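Local coordinates for protein predicted acyltransferase with acyl-CoA N-acyltransferase domain (Escherichia coli, PDB 4RS2) that binds coenzyme A as a member of the GNAT family and probably transfers an acyl group to a substrate that is not established, at residues L33-F38 against P92-D96. Residues are numbered along the deposited sequence; the frame is centred on the assembly and turned at random. Where two conformers were deposited one is given.
Sequences LLRRSF and PLAVD. With COA (coenzyme A), chain C.
F38 meets P92, L93 and A94 just past the C-terminal end of helix 27-37. Its side chain reaches strand 87-95 only through the far part of the ring. CB leaves the chain with CG anti to the carbonyl carbon (chi1 -67°), which sends the ring in beside the strand. CD1 faces the pantetheine arm of coenzyme A. F38 CE1 comes within 3.4 Å of C6P of coenzyme A, which lies over one face of the ring. CE2 packs on the methyl of A94, with 3.8 Å between F38 CE2 and A94 CB. CZ, at the tip, touches P92 CB and approaches the carbonyl oxygen of L93 obliquely. L34 lies next to it, and its CD2 wedges between P92 CG, 3.8 Å away, and A94 CB. The axes of helix 33-37 and strand 92-95 run 81° apart, so the helix end lies across the strand. This is the GNAT fold, in which the central strand pairs with the pantetheine through its backbone. Here V95 N gives a nearly straight bond of 2.9 Å to O9P of coenzyme A. Strand 69-80 borders the other edge, bonding P92, A94 and D96. At the far end, L33 CD1 rests against D96 N and CB. S37 OG turns back on its own helix and donates to L33 O over 2.7 Å. R36, modelled in two conformers, reaches across to D96. In this one NE and NH2 grip OD2 side-on in a salt bridge, R36 NH2 to D96 OD2 being the shorter at 2.7 Å. The guanidinium and carboxylate planes are 53° apart. D96 OD1 accepts from K98 N, which helps fix the carboxylate's rotation.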
loop_
_atom_site.group_PDB
_atom_site.type_symbol
_atom_site.label_atom_id
_atom_site.label_comp_id
_atom_site.label_asym_id
_atom_site.label_seq_id
_atom_site.Cartn_x
_atom_site.Cartn_y
_atom_site.Cartn_z
ATOM N N LEU A 33 -12.685 6.604 5.635
ATOM C CA LEU A 33 -11.506 7.303 5.126
ATOM C C LEU A 33 -11.304 7.101 3.621
ATOM O O LEU A 33 -11.010 8.055 2.873
ATOM C CB LEU A 33 -10.257 6.831 5.860
ATOM C CG LEU A 33 -8.943 7.390 5.347
ATOM C CD1 LEU A 33 -8.791 8.895 5.592
ATOM C CD2 LEU A 33 -7.839 6.609 6.023
ATOM N N LEU A 34 -11.469 5.857 3.164
ATOM C CA LEU A 34 -11.250 5.560 1.749
ATOM C C LEU A 34 -12.321 6.191 0.878
ATOM O O LEU A 34 -12.018 6.695 -0.211
ATOM C CB LEU A 34 -11.163 4.031 1.520
ATOM C CG LEU A 34 -9.936 3.393 2.223
ATOM C CD1 LEU A 34 -9.959 1.894 2.072
ATOM C CD2 LEU A 34 -8.638 3.970 1.722
ATOM N N ARG A 35 -13.556 6.214 1.345
ATOM C CA ARG A 35 -14.618 6.830 0.551
ATOM C C ARG A 35 -14.486 8.324 0.411
ATOM O O ARG A 35 -14.857 8.899 -0.631
ATOM C CB ARG A 35 -15.977 6.499 1.144
ATOM C CG ARG A 35 -16.357 5.053 0.966
ATOM C CD ARG A 35 -17.744 4.711 1.481
ATOM N NE ARG A 35 -18.039 3.311 1.197
ATOM C CZ ARG A 35 -18.672 2.867 0.110
ATOM N NH1 ARG A 35 -19.163 3.711 -0.790
ATOM N NH2 ARG A 35 -18.833 1.561 -0.068
ATOM N N ARG A 36 -13.959 8.954 1.452
ATOM C CA ARG A 36 -13.810 10.400 1.441
ATOM C C ARG A 36 -12.522 10.875 0.780
ATOM O O ARG A 36 -12.477 12.000 0.310
ATOM C CB ARG A 36 -13.989 11.003 2.844
ATOM C CG ARG A 36 -12.933 10.715 3.887
ATOM C CD ARG A 36 -13.228 11.515 5.165
ATOM N NE ARG A 36 -12.270 11.224 6.230
ATOM C CZ ARG A 36 -12.394 10.248 7.136
ATOM N NH1 ARG A 36 -13.452 9.450 7.147
ATOM N NH2 ARG A 36 -11.459 10.078 8.048
ATOM N N SER A 37 -11.528 9.990 0.687
ATOM C CA SER A 37 -10.186 10.333 0.183
ATOM C C SER A 37 -9.947 10.137 -1.299
ATOM O O SER A 37 -9.062 10.785 -1.863
ATOM C CB SER A 37 -9.134 9.534 0.926
ATOM O OG SER A 37 -9.113 9.908 2.285
ATOM N N PHE A 38 -10.727 9.263 -1.930
ATOM C CA PHE A 38 -10.592 8.985 -3.325
ATOM C C PHE A 38 -11.741 9.552 -4.110
ATOM O O PHE A 38 -12.774 9.903 -3.543
ATOM C CB PHE A 38 -10.406 7.482 -3.564
ATOM C CG PHE A 38 -9.096 6.982 -3.030
ATOM C CD1 PHE A 38 -7.965 7.073 -3.791
ATOM C CD2 PHE A 38 -8.995 6.481 -1.749
ATOM C CE1 PHE A 38 -6.738 6.648 -3.316
ATOM C CE2 PHE A 38 -7.765 6.070 -1.250
ATOM C CZ PHE A 38 -6.641 6.158 -2.034
ATOM N N PRO A 92 -4.638 0.370 -1.033
ATOM C CA PRO A 92 -4.457 1.794 -1.274
ATOM C C PRO A 92 -3.586 2.422 -0.208
ATOM O O PRO A 92 -3.112 1.734 0.703
ATOM C CB PRO A 92 -5.874 2.357 -1.130
ATOM C CG PRO A 92 -6.543 1.465 -0.178
ATOM C CD PRO A 92 -5.874 0.115 -0.258
ATOM N N LEU A 93 -3.329 3.722 -0.383
ATOM C CA LEU A 93 -2.577 4.545 0.537
ATOM C C LEU A 93 -3.336 5.833 0.669
ATOM O O LEU A 93 -3.573 6.529 -0.323
ATOM C CB LEU A 93 -1.169 4.827 0.008
ATOM C CG LEU A 93 -0.344 5.829 0.820
ATOM C CD1 LEU A 93 -0.103 5.274 2.205
ATOM C CD2 LEU A 93 0.980 6.145 0.116
ATOM N N ALA A 94 -3.727 6.174 1.887
ATOM C CA ALA A 94 -4.524 7.361 2.105
ATOM C C ALA A 94 -4.258 8.026 3.429
ATOM O O ALA A 94 -4.070 7.358 4.432
ATOM C CB ALA A 94 -5.996 7.021 1.999
ATOM N N VAL A 95 -4.238 9.352 3.386
ATOM C CA VAL A 95 -4.180 10.142 4.608
ATOM C C VAL A 95 -5.320 11.159 4.564
ATOM O O VAL A 95 -5.556 11.811 3.529
ATOM C CB VAL A 95 -2.814 10.825 4.754
ATOM C CG1 VAL A 95 -2.827 11.823 5.897
ATOM C CG2 VAL A 95 -1.715 9.785 4.915
ATOM N N ASP A 96 -6.046 11.257 5.688
ATOM C CA ASP A 96 -7.164 12.196 5.799
ATOM C C ASP A 96 -6.683 13.609 5.473
ATOM O O ASP A 96 -5.642 14.011 5.920
ATOM C CB ASP A 96 -7.748 12.142 7.199
ATOM C CG ASP A 96 -9.043 12.929 7.329
ATOM O OD1 ASP A 96 -9.071 14.147 7.032
ATOM O OD2 ASP A 96 -10.051 12.366 7.818
HETATM N N1A COA C . 2.628 13.903 -5.547
HETATM C C2A COA C . 3.950 13.842 -5.254
HETATM N N3A COA C . 4.418 13.845 -3.993
HETATM C C4A COA C . 3.540 13.879 -2.952
HETATM C C5A COA C . 2.107 13.944 -3.191
HETATM C C6A COA C . 1.674 13.944 -4.589
HETATM N N6A COA C . 0.348 13.985 -4.852
HETATM N N7A COA C . 1.501 13.986 -1.996
HETATM C C8A COA C . 2.473 13.948 -1.061
HETATM N N9A COA C . 3.672 13.922 -1.626
HETATM C C1B COA C . 4.962 13.840 -0.938
HETATM C C2B COA C . 5.184 14.859 0.163
HETATM O O2B COA C . 5.526 16.153 -0.356
HETATM C C3B COA C . 6.284 14.196 0.943
HETATM O O3B COA C . 7.532 14.362 0.258
HETATM P P3B COA C . 8.957 14.056 0.966
HETATM O O7A COA C . 8.694 13.321 2.266
HETATM O O8A COA C . 9.772 13.315 -0.019
HETATM O O9A COA C . 9.518 15.418 1.193
HETATM C C4B COA C . 5.904 12.718 0.867
HETATM O O4B COA C . 4.999 12.586 -0.241
HETATM C C5B COA C . 5.242 12.208 2.131
HETATM O O5B COA C . 4.183 13.093 2.510
HETATM P P1A COA C . 3.181 12.816 3.735
HETATM O O1A COA C . 2.943 14.087 4.496
HETATM O O2A COA C . 3.656 11.564 4.410
HETATM O O3A COA C . 1.811 12.431 2.962
HETATM P P2A COA C . 0.505 13.321 2.690
HETATM O O4A COA C . -0.176 13.701 3.939
HETATM O O5A COA C . 0.816 14.472 1.752
HETATM O O6A COA C . -0.399 12.203 1.964
HETATM C CBP COA C . -1.411 11.055 0.088
HETATM C CCP COA C . -0.216 11.839 0.595
HETATM C CDP COA C . -1.234 10.714 -1.386
HETATM C CEP COA C . -1.463 9.776 0.906
HETATM C CAP COA C . -2.664 11.924 0.316
HETATM O OAP COA C . -2.571 13.166 -0.419
HETATM C C9P COA C . -3.967 11.242 -0.020
HETATM O O9P COA C . -4.524 10.458 0.767
HETATM N N8P COA C . -4.509 11.594 -1.186
HETATM C C7P COA C . -5.809 11.095 -1.600
HETATM C C6P COA C . -5.670 9.732 -2.240
HETATM C C5P COA C . -4.925 9.870 -3.545
HETATM O O5P COA C . -3.754 9.552 -3.634
HETATM N N4P COA C . -5.624 10.339 -4.570
HETATM C C3P COA C . -5.088 10.407 -5.916
HETATM C C2P COA C . -6.057 9.755 -6.902
HETATM S S1P COA C . -5.159 8.791 -8.146
#